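Local atomic coordinates of transcription regulator PadR N-terminal domain-containing protein (Streptococcus mutans, PDB entry 3L7W), a protein that probably binds DNA as a dimeric transcriptional regulator of the PadR family, through a winged helix-turn-helix domain. Residues Y3-L8 and K33-I38; L8-L13 and Y44-K49; Y12-I17 and G54-Y59; A16-H21 and Y26-T31. One frame throughout, in Å; residues are numbered along the deposited sequence.

Contact 1. Residues Y3-L8 and K33-I38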
loop_
_atom_site.group_PDB
_atom_site.type_symbol
_atom_site.label_atom_id
_atom_site.label_comp_id
_atom_site.label_asym_id
_atom_site.label_seq_id
_atom_site.Cartn_x
_atom_site.Cartn_y
_atom_site.Cartn_z
ATOM N N TYR A 3 -7.415 -2.580 1.842
ATOM C CA TYR A 3 -6.015 -2.488 2.197
ATOM C C TYR A 3 -5.774 -1.241 3.016
ATOM O O TYR A 3 -6.373 -0.197 2.758
ATOM C CB TYR A 3 -5.168 -2.486 0.948
ATOM C CG TYR A 3 -5.277 -3.753 0.128
ATOM C CD1 TYR A 3 -4.751 -4.948 0.602
ATOM C CD2 TYR A 3 -5.880 -3.751 -1.126
ATOM C CE1 TYR A 3 -4.816 -6.102 -0.147
ATOM C CE2 TYR A 3 -5.963 -4.914 -1.884
ATOM C CZ TYR A 3 -5.425 -6.088 -1.381
ATOM O OH TYR A 3 -5.481 -7.261 -2.102
ATOM N N PRO A 4 -4.897 -1.347 4.020
ATOM C CA PRO A 4 -4.565 -0.183 4.837
ATOM C C PRO A 4 -3.678 0.767 4.048
ATOM O O PRO A 4 -3.081 0.358 3.058
ATOM C CB PRO A 4 -3.749 -0.771 5.994
ATOM C CG PRO A 4 -3.446 -2.202 5.619
ATOM C CD PRO A 4 -3.981 -2.471 4.250
ATOM N N VAL A 5 -3.599 2.013 4.504
ATOM C CA VAL A 5 -2.723 3.003 3.915
ATOM C C VAL A 5 -1.654 3.365 4.948
ATOM O O VAL A 5 -1.957 3.906 5.998
ATOM C CB VAL A 5 -3.512 4.268 3.570
ATOM C CG1 VAL A 5 -2.567 5.395 3.082
ATOM C CG2 VAL A 5 -4.607 3.953 2.569
ATOM N N SER A 6 -0.399 3.082 4.640
ATOM C CA SER A 6 0.670 3.352 5.583
ATOM C C SER A 6 0.849 4.854 5.770
ATOM O O SER A 6 0.435 5.642 4.924
ATOM C CB SER A 6 1.972 2.728 5.089
ATOM O OG SER A 6 2.428 3.374 3.911
ATOM N N ALA A 7 1.458 5.240 6.889
ATOM C CA ALA A 7 1.715 6.639 7.174
ATOM C C ALA A 7 2.486 7.246 6.016
ATOM O O ALA A 7 2.193 8.362 5.594
ATOM C CB ALA A 7 2.485 6.794 8.488
ATOM N N LEU A 8 3.452 6.497 5.485
ATOM C CA LEU A 8 4.265 6.987 4.371
ATOM C C LEU A 8 3.398 7.299 3.169
ATOM O O LEU A 8 3.614 8.294 2.480
ATOM C CB LEU A 8 5.351 5.985 3.987
ATOM C CG LEU A 8 6.432 5.820 5.059
ATOM C CD1 LEU A 8 7.466 4.782 4.654
ATOM C CD2 LEU A 8 7.096 7.161 5.321
ATOM N N LYS A 33 -9.619 10.383 3.896
ATOM C CA LYS A 33 -10.560 9.446 4.512
ATOM C C LYS A 33 -11.272 8.650 3.447
ATOM O O LYS A 33 -11.906 7.639 3.735
ATOM C CB LYS A 33 -11.603 10.183 5.345
ATOM C CG LYS A 33 -11.259 10.355 6.812
ATOM C CD LYS A 33 -12.392 11.097 7.530
ATOM C CE LYS A 33 -12.206 11.093 9.034
ATOM N NZ LYS A 33 -10.937 11.763 9.422
ATOM N N LEU A 34 -11.168 9.120 2.211
ATOM C CA LEU A 34 -11.737 8.407 1.076
ATOM C C LEU A 34 -11.072 7.045 0.860
ATOM O O LEU A 34 -11.694 6.108 0.380
ATOM C CB LEU A 34 -11.612 9.265 -0.183
ATOM C CG LEU A 34 -12.889 9.888 -0.756
ATOM C CD1 LEU A 34 -14.007 10.030 0.288
ATOM C CD2 LEU A 34 -12.573 11.211 -1.433
ATOM N N ILE A 35 -9.797 6.942 1.196
ATOM C CA ILE A 35 -9.088 5.690 0.999
ATOM C C ILE A 35 -8.510 5.158 2.296
ATOM O O ILE A 35 -8.208 3.975 2.399
ATOM C CB ILE A 35 -7.974 5.783 -0.082
ATOM C CG1 ILE A 35 -7.312 4.417 -0.250
ATOM C CG2 ILE A 35 -6.923 6.864 0.271
ATOM C CD1 ILE A 35 -6.819 4.133 -1.634
ATOM N N ALA A 36 -8.370 6.027 3.291
ATOM C CA ALA A 36 -7.699 5.638 4.525
ATOM C C ALA A 36 -8.592 5.762 5.742
ATOM O O ALA A 36 -9.452 6.638 5.816
ATOM C CB ALA A 36 -6.415 6.453 4.721
ATOM N N SER A 37 -8.393 4.857 6.688
ATOM C CA SER A 37 -8.990 5.000 8.000
ATOM C C SER A 37 -7.907 5.532 8.905
ATOM O O SER A 37 -7.053 4.788 9.399
ATOM C CB SER A 37 -9.519 3.671 8.518
ATOM O OG SER A 37 -10.805 3.423 7.982
ATOM N N ILE A 38 -7.929 6.842 9.086
ATOM C CA ILE A 38 -6.905 7.507 9.852
ATOM C C ILE A 38 -7.588 8.555 10.719
ATOM O O ILE A 38 -8.521 9.232 10.276
ATOM C CB ILE A 38 -5.846 8.131 8.924
ATOM C CG1 ILE A 38 -4.767 8.846 9.738
ATOM C CG2 ILE A 38 -6.500 9.076 7.928
ATOM C CD1 ILE A 38 -3.568 9.297 8.919
HETATM O O HOH W 1 -5.896 2.893 6.480
#
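V5 meets I35 and A36 where the N-terminal arm passes the loop between helices 25-32 and 40-52. The CB of V5 starts the contact, 3.8 Å from the CB of A36. From there the side chain splits. CG2 does most of the touching. V5 CG2 lies 3.6 Å from I35 O. V5 CG2 is also 3.9 Å from I35 CG1. The same V5 CG2 is 3.8 Å from A36 CB, so one methyl packs against both residues. CG1 stands anti to the backbone N of V5 (chi1 174°). This turns it from the loop towards helix 7-20, where it packs on I10. A water joins the two backbones beside this apolar patch. It accepts a bond from V5 N at 3.2 Å and another from S37 N at 3.2 Å. No direct hydrogen bond links the segments. Just past the arm, S6 is the N-cap of helix 7-20, its OG bonded to L9 N. The contact packs the N-terminal arm against this loop. V5 and A36 both rest on I10 of helix 7-20, and I35 rests on L13. I38 continues the loop's packing onto L43 and I46 of helix 40-52. I35 also touches I95 of the second subunit.

Contact 2. Residues L8-L13 and Y44-K49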
loop_
_atom_site.group_PDB
_atom_site.type_symbol
_atom_site.label_atom_id
_atom_site.label_comp_id
_atom_site.label_asym_id
_atom_site.label_seq_id
_atom_site.Cartn_x
_atom_site.Cartn_y
_atom_site.Cartn_z
ATOM N N LEU A 8 3.452 6.497 5.485
ATOM C CA LEU A 8 4.265 6.987 4.371
ATOM C C LEU A 8 3.398 7.299 3.169
ATOM O O LEU A 8 3.614 8.294 2.480
ATOM C CB LEU A 8 5.351 5.985 3.987
ATOM C CG LEU A 8 6.432 5.820 5.059
ATOM C CD1 LEU A 8 7.466 4.782 4.654
ATOM C CD2 LEU A 8 7.096 7.161 5.321
ATOM N N LEU A 9 2.407 6.452 2.927
ATOM C CA LEU A 9 1.506 6.653 1.798
ATOM C C LEU A 9 0.611 7.863 2.073
ATOM O O LEU A 9 0.275 8.609 1.163
ATOM C CB LEU A 9 0.662 5.404 1.563
ATOM C CG LEU A 9 0.662 4.838 0.154
ATOM C CD1 LEU A 9 -0.360 3.694 0.031
ATOM C CD2 LEU A 9 0.387 5.927 -0.860
ATOM N N ILE A 10 0.229 8.047 3.337
ATOM C CA ILE A 10 -0.553 9.216 3.743
ATOM C C ILE A 10 0.204 10.493 3.398
ATOM O O ILE A 10 -0.384 11.476 2.942
ATOM C CB ILE A 10 -0.813 9.212 5.255
ATOM C CG1 ILE A 10 -1.617 7.966 5.662
ATOM C CG2 ILE A 10 -1.528 10.504 5.696
ATOM C CD1 ILE A 10 -3.086 8.118 5.485
ATOM N N GLU A 11 1.512 10.474 3.635
ATOM C CA GLU A 11 2.359 11.624 3.343
ATOM C C GLU A 11 2.292 11.898 1.859
ATOM O O GLU A 11 2.039 13.019 1.437
ATOM C CB GLU A 11 3.805 11.367 3.777
ATOM C CG GLU A 11 3.986 11.424 5.286
ATOM C CD GLU A 11 5.377 11.035 5.739
ATOM O OE1 GLU A 11 6.261 10.868 4.885
ATOM O OE2 GLU A 11 5.587 10.894 6.953
ATOM N N TYR A 12 2.509 10.852 1.071
ATOM C CA TYR A 12 2.343 10.936 -0.368
ATOM C C TYR A 12 1.017 11.610 -0.686
ATOM O O TYR A 12 0.970 12.600 -1.404
ATOM C CB TYR A 12 2.419 9.536 -0.985
ATOM C CG TYR A 12 2.216 9.480 -2.474
ATOM C CD1 TYR A 12 2.803 10.412 -3.309
ATOM C CD2 TYR A 12 1.452 8.472 -3.047
ATOM C CE1 TYR A 12 2.622 10.355 -4.665
ATOM C CE2 TYR A 12 1.262 8.404 -4.399
ATOM C CZ TYR A 12 1.850 9.347 -5.207
ATOM O OH TYR A 12 1.674 9.283 -6.558
ATOM N N LEU A 13 -0.067 11.099 -0.123
ATOM C CA LEU A 13 -1.384 11.659 -0.420
ATOM C C LEU A 13 -1.463 13.130 -0.031
ATOM O O LEU A 13 -1.960 13.949 -0.783
ATOM C CB LEU A 13 -2.486 10.860 0.283
ATOM C CG LEU A 13 -2.650 9.442 -0.305
ATOM C CD1 LEU A 13 -3.545 8.614 0.576
ATOM C CD2 LEU A 13 -3.215 9.502 -1.708
ATOM N N TYR A 44 -2.870 14.870 11.664
ATOM C CA TYR A 44 -2.289 16.180 11.911
ATOM C C TYR A 44 -0.816 16.147 12.305
ATOM O O TYR A 44 -0.036 16.975 11.845
ATOM C CB TYR A 44 -3.167 16.988 12.856
ATOM C CG TYR A 44 -4.367 17.510 12.104
ATOM C CD1 TYR A 44 -4.333 18.768 11.513
ATOM C CD2 TYR A 44 -5.509 16.720 11.915
ATOM C CE1 TYR A 44 -5.411 19.252 10.792
ATOM C CE2 TYR A 44 -6.602 17.203 11.196
ATOM C CZ TYR A 44 -6.539 18.481 10.636
ATOM O OH TYR A 44 -7.587 19.010 9.914
ATOM N N PRO A 45 -0.425 15.173 13.127
ATOM C CA PRO A 45 1.004 15.003 13.374
ATOM C C PRO A 45 1.762 14.747 12.076
ATOM O O PRO A 45 2.891 15.206 11.908
ATOM C CB PRO A 45 1.043 13.775 14.277
ATOM C CG PRO A 45 -0.207 13.907 15.069
ATOM C CD PRO A 45 -1.236 14.385 14.068
ATOM N N ILE A 46 1.137 14.036 11.149
ATOM C CA ILE A 46 1.791 13.791 9.878
ATOM C C ILE A 46 1.956 15.096 9.111
ATOM O O ILE A 46 3.056 15.413 8.641
ATOM C CB ILE A 46 1.050 12.749 9.055
ATOM C CG1 ILE A 46 1.119 11.404 9.779
ATOM C CG2 ILE A 46 1.659 12.658 7.683
ATOM C CD1 ILE A 46 0.440 10.262 9.032
ATOM N N LEU A 47 0.874 15.863 9.009
ATOM C CA LEU A 47 0.965 17.221 8.467
ATOM C C LEU A 47 2.088 17.995 9.141
ATOM O O LEU A 47 2.897 18.637 8.474
ATOM C CB LEU A 47 -0.358 17.963 8.643
ATOM C CG LEU A 47 -1.430 17.434 7.698
ATOM C CD1 LEU A 47 -2.817 17.840 8.162
ATOM C CD2 LEU A 47 -1.133 17.936 6.301
ATOM N N LYS A 48 2.154 17.915 10.465
ATOM C CA LYS A 48 3.175 18.662 11.206
ATOM C C LYS A 48 4.566 18.177 10.812
ATOM O O LYS A 48 5.458 18.970 10.506
ATOM C CB LYS A 48 2.958 18.535 12.720
ATOM C CG LYS A 48 3.919 19.362 13.572
ATOM C CD LYS A 48 3.338 19.601 14.967
ATOM C CE LYS A 48 4.398 20.036 15.978
ATOM N NZ LYS A 48 5.171 18.871 16.519
ATOM N N LYS A 49 4.734 16.864 10.800
ATOM C CA LYS A 49 5.981 16.248 10.379
ATOM C C LYS A 49 6.423 16.790 9.016
ATOM O O LYS A 49 7.586 17.149 8.825
ATOM C CB LYS A 49 5.775 14.736 10.317
ATOM C CG LYS A 49 6.910 13.923 9.741
ATOM C CD LYS A 49 6.520 12.450 9.787
ATOM C CE LYS A 49 7.674 11.553 9.395
ATOM N NZ LYS A 49 8.013 11.719 7.959
HETATM O O HOH W 2 8.745 10.029 5.910
#
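This is a helix-helix contact, apolar at its centre with a salt bridge at its margin. It joins helix 7-20 to helix 40-52 in the winged helix-turn-helix domain expected of the PadR family. In such domains the helix corresponding to 40-52 is usually the recognition helix. The two short segments cross at -68°, with their axes 10.3 Å apart. I46 reaches two neighbours on helix 7-20 with two different branches. I46 CD1 lies 3.9 Å from the CG2 of I10. I46 CG2 packs 3.6 Å from the CG of E11, the aliphatic part of that side chain. I46 crosses both I10 and E11 at about a right angle. Around this contact, I10 also packs on I32 of helix 25-32, and I46 on I14 of helix 7-20. The rest of E11 leads outward to K49. The chain of E11 is extended beyond CG, with chi2 at 174°, and carries the carboxylate past I46. K49 comes across it and bends at its last torsion to present NZ. The carboxylate is thereby held at the border between the buried apolar contact and exposed K49. A water completes the bridge, giving a bond to E11 OE1 and taking one from K49 NZ. K49 NZ meets E11 OE2 directly at 2.8 Å, on the syn side of the oxygen and 32° out of the carboxylate plane.

Contact 3. Residues Y12-I17 and G54-Y59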
loop_
_atom_site.group_PDB
_atom_site.type_symbol
_atom_site.label_atom_id
_atom_site.label_comp_id
_atom_site.label_asym_id
_atom_site.label_seq_id
_atom_site.Cartn_x
_atom_site.Cartn_y
_atom_site.Cartn_z
ATOM N N TYR A 12 2.509 10.852 1.071
ATOM C CA TYR A 12 2.343 10.936 -0.368
ATOM C C TYR A 12 1.017 11.610 -0.686
ATOM O O TYR A 12 0.970 12.600 -1.404
ATOM C CB TYR A 12 2.419 9.536 -0.985
ATOM C CG TYR A 12 2.216 9.480 -2.474
ATOM C CD1 TYR A 12 2.803 10.412 -3.309
ATOM C CD2 TYR A 12 1.452 8.472 -3.047
ATOM C CE1 TYR A 12 2.622 10.355 -4.665
ATOM C CE2 TYR A 12 1.262 8.404 -4.399
ATOM C CZ TYR A 12 1.850 9.347 -5.207
ATOM O OH TYR A 12 1.674 9.283 -6.558
ATOM N N LEU A 13 -0.067 11.099 -0.123
ATOM C CA LEU A 13 -1.384 11.659 -0.420
ATOM C C LEU A 13 -1.463 13.130 -0.031
ATOM O O LEU A 13 -1.960 13.949 -0.783
ATOM C CB LEU A 13 -2.486 10.860 0.283
ATOM C CG LEU A 13 -2.650 9.442 -0.305
ATOM C CD1 LEU A 13 -3.545 8.614 0.576
ATOM C CD2 LEU A 13 -3.215 9.502 -1.708
ATOM N N ILE A 14 -0.990 13.457 1.163
ATOM C CA ILE A 14 -1.058 14.831 1.625
ATOM C C ILE A 14 -0.319 15.741 0.659
ATOM O O ILE A 14 -0.876 16.712 0.160
ATOM C CB ILE A 14 -0.425 14.993 3.005
ATOM C CG1 ILE A 14 -1.318 14.346 4.071
ATOM C CG2 ILE A 14 -0.217 16.460 3.300
ATOM C CD1 ILE A 14 -0.638 14.156 5.392
ATOM N N LEU A 15 0.940 15.421 0.397
ATOM C CA LEU A 15 1.723 16.237 -0.519
ATOM C C LEU A 15 1.047 16.311 -1.876
ATOM O O LEU A 15 1.004 17.370 -2.496
ATOM C CB LEU A 15 3.129 15.672 -0.657
ATOM C CG LEU A 15 4.219 16.343 0.178
ATOM C CD1 LEU A 15 3.668 16.970 1.443
ATOM C CD2 LEU A 15 5.355 15.381 0.471
ATOM N N ALA A 16 0.498 15.189 -2.337
ATOM C CA ALA A 16 -0.119 15.168 -3.652
ATOM C C ALA A 16 -1.317 16.090 -3.646
ATOM O O ALA A 16 -1.519 16.856 -4.590
ATOM C CB ALA A 16 -0.528 13.755 -4.061
ATOM N N ILE A 17 -2.102 16.016 -2.575
ATOM C CA ILE A 17 -3.320 16.812 -2.469
ATOM C C ILE A 17 -2.953 18.288 -2.409
ATOM O O ILE A 17 -3.519 19.117 -3.118
ATOM C CB ILE A 17 -4.110 16.441 -1.218
ATOM C CG1 ILE A 17 -4.698 15.029 -1.365
ATOM C CG2 ILE A 17 -5.224 17.429 -0.983
ATOM C CD1 ILE A 17 -5.296 14.501 -0.101
ATOM N N GLY A 54 9.944 20.436 6.042
ATOM C CA GLY A 54 10.077 21.494 5.057
ATOM C C GLY A 54 9.292 21.290 3.785
ATOM O O GLY A 54 9.336 22.127 2.878
ATOM N N TYR A 55 8.546 20.194 3.708
ATOM C CA TYR A 55 7.814 19.891 2.475
ATOM C C TYR A 55 6.544 20.711 2.377
ATOM O O TYR A 55 6.051 20.989 1.287
ATOM C CB TYR A 55 7.489 18.401 2.410
ATOM C CG TYR A 55 8.720 17.537 2.500
ATOM C CD1 TYR A 55 9.839 17.806 1.715
ATOM C CD2 TYR A 55 8.769 16.458 3.366
ATOM C CE1 TYR A 55 10.973 17.009 1.791
ATOM C CE2 TYR A 55 9.898 15.657 3.449
ATOM C CZ TYR A 55 10.991 15.936 2.659
ATOM O OH TYR A 55 12.101 15.131 2.747
ATOM N N LEU A 56 6.003 21.082 3.530
ATOM C CA LEU A 56 4.841 21.953 3.563
ATOM C C LEU A 56 5.162 23.238 4.340
ATOM O O LEU A 56 5.792 23.208 5.392
ATOM C CB LEU A 56 3.661 21.244 4.221
ATOM C CG LEU A 56 3.100 20.021 3.487
ATOM C CD1 LEU A 56 2.101 19.303 4.376
ATOM C CD2 LEU A 56 2.450 20.430 2.178
ATOM N N SER A 57 4.730 24.373 3.820
ATOM C CA SER A 57 4.769 25.580 4.610
ATOM C C SER A 57 3.314 25.835 4.898
ATOM O O SER A 57 2.447 25.292 4.213
ATOM C CB SER A 57 5.398 26.742 3.839
ATOM O OG SER A 57 4.596 27.084 2.733
ATOM N N THR A 58 3.042 26.645 5.912
ATOM C CA THR A 58 1.674 26.926 6.308
ATOM C C THR A 58 1.438 28.418 6.484
ATOM O O THR A 58 2.349 29.182 6.803
ATOM C CB THR A 58 1.377 26.309 7.666
ATOM O OG1 THR A 58 2.318 26.835 8.606
ATOM C CG2 THR A 58 1.477 24.775 7.618
ATOM N N TYR A 59 0.192 28.816 6.310
ATOM C CA TYR A 59 -0.200 30.177 6.566
ATOM C C TYR A 59 -1.639 30.108 6.972
ATOM O O TYR A 59 -2.301 29.084 6.765
ATOM C CB TYR A 59 -0.031 31.042 5.321
ATOM C CG TYR A 59 -0.783 30.544 4.115
ATOM C CD1 TYR A 59 -0.206 29.621 3.247
ATOM C CD2 TYR A 59 -2.063 31.000 3.832
ATOM C CE1 TYR A 59 -0.881 29.177 2.116
ATOM C CE2 TYR A 59 -2.758 30.540 2.713
ATOM C CZ TYR A 59 -2.153 29.632 1.858
ATOM O OH TYR A 59 -2.822 29.175 0.748
#
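L15 and L56 mark the closest backbone approach, their CA atoms 7.7 Å apart, where helix 7-20 passes the start of strand 56-63. This strand is the first of the hairpin formed with strand 66-73, the wing of the winged helix-turn-helix fold. It follows helix 40-52, whose C-terminal end is closed by a Schellman motif with G54, at a positive phi of 93°. The chain then turns through Y55 into the strand. The contact is wholly apolar, with no hydrogen bond across it. L56 points toward helix 7-20 and packs against I14 and L15, neighbours in sequence. L56 CD1 lies 3.8 Å from the CG2 of I14, and these two side chains cross at about a right angle. With chi1 at -72°, I14 puts CG2 opposite its backbone N, on the side of L56. L15 covers the other branch. Y55 adds a lighter touch, its CB 4.2 Å from the CD2 of L15. The ring itself leads away from helix 7-20 and stacks on H80 of helix 75-100. L15 also packs on L73 of strand 66-73 and on L84 of helix 75-100. It thus sits where the wing, the long C-terminal helix and helix 7-20 come together. One methyl does the main work on this side: L15 CD1 lies 3.7 Å from L56 CG and also 3.7 Å from L56 CD2.

Contact 4. Residues A16-H21 and Y26-T31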
loop_
_atom_site.group_PDB
_atom_site.type_symbol
_atom_site.label_atom_id
_atom_site.label_comp_id
_atom_site.label_asym_id
_atom_site.label_seq_id
_atom_site.Cartn_x
_atom_site.Cartn_y
_atom_site.Cartn_z
ATOM N N ALA A 16 0.498 15.189 -2.337
ATOM C CA ALA A 16 -0.119 15.168 -3.652
ATOM C C ALA A 16 -1.317 16.090 -3.646
ATOM O O ALA A 16 -1.519 16.856 -4.590
ATOM C CB ALA A 16 -0.528 13.755 -4.061
ATOM N N ILE A 17 -2.102 16.016 -2.575
ATOM C CA ILE A 17 -3.320 16.812 -2.469
ATOM C C ILE A 17 -2.953 18.288 -2.409
ATOM O O ILE A 17 -3.519 19.117 -3.118
ATOM C CB ILE A 17 -4.110 16.441 -1.218
ATOM C CG1 ILE A 17 -4.698 15.029 -1.365
ATOM C CG2 ILE A 17 -5.224 17.429 -0.983
ATOM C CD1 ILE A 17 -5.296 14.501 -0.101
ATOM N N VAL A 18 -1.978 18.600 -1.568
ATOM C CA VAL A 18 -1.569 19.966 -1.373
ATOM C C VAL A 18 -0.949 20.508 -2.648
ATOM O O VAL A 18 -0.983 21.708 -2.883
ATOM C CB VAL A 18 -0.613 20.085 -0.189
ATOM C CG1 VAL A 18 -0.122 21.536 -0.033
ATOM C CG2 VAL A 18 -1.335 19.625 1.074
ATOM N N SER A 19 -0.412 19.628 -3.486
ATOM C CA SER A 19 0.204 20.094 -4.726
ATOM C C SER A 19 -0.839 20.660 -5.679
ATOM O O SER A 19 -0.523 21.522 -6.487
ATOM C CB SER A 19 0.983 18.986 -5.432
ATOM O OG SER A 19 0.106 18.170 -6.178
ATOM N N LYS A 20 -2.076 20.171 -5.599
ATOM C CA LYS A 20 -3.119 20.667 -6.493
ATOM C C LYS A 20 -3.369 22.114 -6.140
ATOM O O LYS A 20 -3.221 23.011 -6.979
ATOM C CB LYS A 20 -4.406 19.863 -6.364
ATOM C CG LYS A 20 -5.402 20.117 -7.498
ATOM C CD LYS A 20 -6.716 19.373 -7.267
ATOM C CE LYS A 20 -7.778 19.760 -8.293
ATOM N NZ LYS A 20 -9.168 19.526 -7.779
ATOM N N HIS A 21 -3.745 22.334 -4.886
ATOM C CA HIS A 21 -3.819 23.681 -4.338
ATOM C C HIS A 21 -3.523 23.654 -2.842
ATOM O O HIS A 21 -3.715 22.624 -2.184
ATOM C CB HIS A 21 -5.192 24.312 -4.597
ATOM C CG HIS A 21 -6.346 23.495 -4.096
ATOM N ND1 HIS A 21 -6.778 23.538 -2.788
ATOM C CD2 HIS A 21 -7.170 22.630 -4.736
ATOM C CE1 HIS A 21 -7.812 22.729 -2.640
ATOM N NE2 HIS A 21 -8.070 22.165 -3.806
ATOM N N TYR A 26 -8.663 19.953 7.309
ATOM C CA TYR A 26 -9.922 19.224 7.225
ATOM C C TYR A 26 -10.146 18.781 5.789
ATOM O O TYR A 26 -10.603 17.672 5.525
ATOM C CB TYR A 26 -11.078 20.080 7.724
ATOM C CG TYR A 26 -12.424 19.450 7.498
ATOM C CD1 TYR A 26 -13.154 19.730 6.348
ATOM C CD2 TYR A 26 -12.963 18.553 8.422
ATOM C CE1 TYR A 26 -14.391 19.143 6.124
ATOM C CE2 TYR A 26 -14.203 17.956 8.205
ATOM C CZ TYR A 26 -14.910 18.259 7.051
ATOM O OH TYR A 26 -16.140 17.685 6.814
ATOM N N ASP A 27 -9.788 19.650 4.859
ATOM C CA ASP A 27 -9.933 19.346 3.450
ATOM C C ASP A 27 -9.062 18.147 3.073
ATOM O O ASP A 27 -9.490 17.237 2.359
ATOM C CB ASP A 27 -9.526 20.570 2.633
ATOM C CG ASP A 27 -10.134 20.575 1.259
ATOM O OD1 ASP A 27 -11.193 19.946 1.094
ATOM O OD2 ASP A 27 -9.565 21.210 0.345
ATOM N N ILE A 28 -7.819 18.161 3.536
ATOM C CA ILE A 28 -6.902 17.089 3.205
ATOM C C ILE A 28 -7.428 15.799 3.826
ATOM O O ILE A 28 -7.476 14.760 3.181
ATOM C CB ILE A 28 -5.500 17.385 3.732
ATOM C CG1 ILE A 28 -4.901 18.572 2.977
ATOM C CG2 ILE A 28 -4.601 16.182 3.550
ATOM C CD1 ILE A 28 -3.889 19.360 3.806
ATOM N N SER A 29 -7.839 15.895 5.085
ATOM C CA SER A 29 -8.287 14.749 5.851
ATOM C C SER A 29 -9.503 14.108 5.187
ATOM O O SER A 29 -9.537 12.905 4.962
ATOM C CB SER A 29 -8.612 15.183 7.275
ATOM O OG SER A 29 -9.627 14.373 7.832
ATOM N N GLN A 30 -10.490 14.925 4.843
ATOM C CA GLN A 30 -11.684 14.422 4.178
ATOM C C GLN A 30 -11.380 13.658 2.899
ATOM O O GLN A 30 -12.050 12.677 2.580
ATOM C CB GLN A 30 -12.653 15.564 3.894
ATOM C CG GLN A 30 -13.356 16.030 5.147
ATOM C CD GLN A 30 -14.112 14.894 5.806
ATOM O OE1 GLN A 30 -15.037 14.336 5.219
ATOM N NE2 GLN A 30 -13.720 14.543 7.025
ATOM N N THR A 31 -10.372 14.094 2.164
ATOM C CA THR A 31 -10.074 13.442 0.904
ATOM C C THR A 31 -9.286 12.185 1.185
ATOM O O THR A 31 -9.427 11.180 0.498
ATOM C CB THR A 31 -9.277 14.342 -0.026
ATOM O OG1 THR A 31 -10.160 15.301 -0.611
ATOM C CG2 THR A 31 -8.641 13.515 -1.132
#
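Helices 7-20 and 25-32, joined by a short connection with strand 23-24, pack on each other here. I17 and I28 form the middle, and their CA atoms are 6.7 Å apart. The two segments run at 127° to each other, with axes 10.5 Å apart. I17 extends towards helix 25-32. I17 CD1 meets T31 CG2 tip to tip at 3.6 Å and also lies 3.9 Å from the carbonyl O of I28. With chi1 at -69°, I17 CG2 is anti to the backbone N and faces I28 CG1. V18 meets the far end of the same isoleucine, its CG2 3.7 Å from I28 CD1. I28 therefore has I17 along its stem and V18 at its tip. Such packing belongs to the three-helix bundle of a winged helix-turn-helix domain, in which helices 25-32 and 40-52 form the helix-turn-helix pair. I28 fits this role, since it also touches L47 of helix 40-52 and Y71 of strand 66-73. The methyl of T31 serves the apolar side, while its OG1 is bonded to the backbone N of H105 of the second subunit. The margin is polar. D27 OD2 lies near the plane of the H21 ring, at its edge, 3.8 Å from H21 CE1. Ring and carboxylate are nearly coplanar, 28° apart. No hydrogen bond forms between them, but the carboxylate might favour a protonated ring. Within segment 16-21, S19 OG donates to A16 O at 2.6 Å.

From the N terminus, the arm before helix 7-20 closes the first loop by meeting residues 33-38 in contact 1. Helix 7-20 then takes part in every later contact. Contact 2 joins its first half to helix 40-52, and contact 3 its middle to strand 56-63. Contact 1 crosses contacts 2 and 3, while contacts 2 and 3 start from the same stretch. Contact 4 closes the shortest loop, to helix 25-32, and nests inside the loops of contacts 1 and 2. It starts from the same stretch as contact 3, sharing A16 and I17. I38 also reaches I10, tying contact 1 to contact 2. I14 touches I46, L47 and I28, linking contacts 2, 3 and 4. All four also border the second subunit.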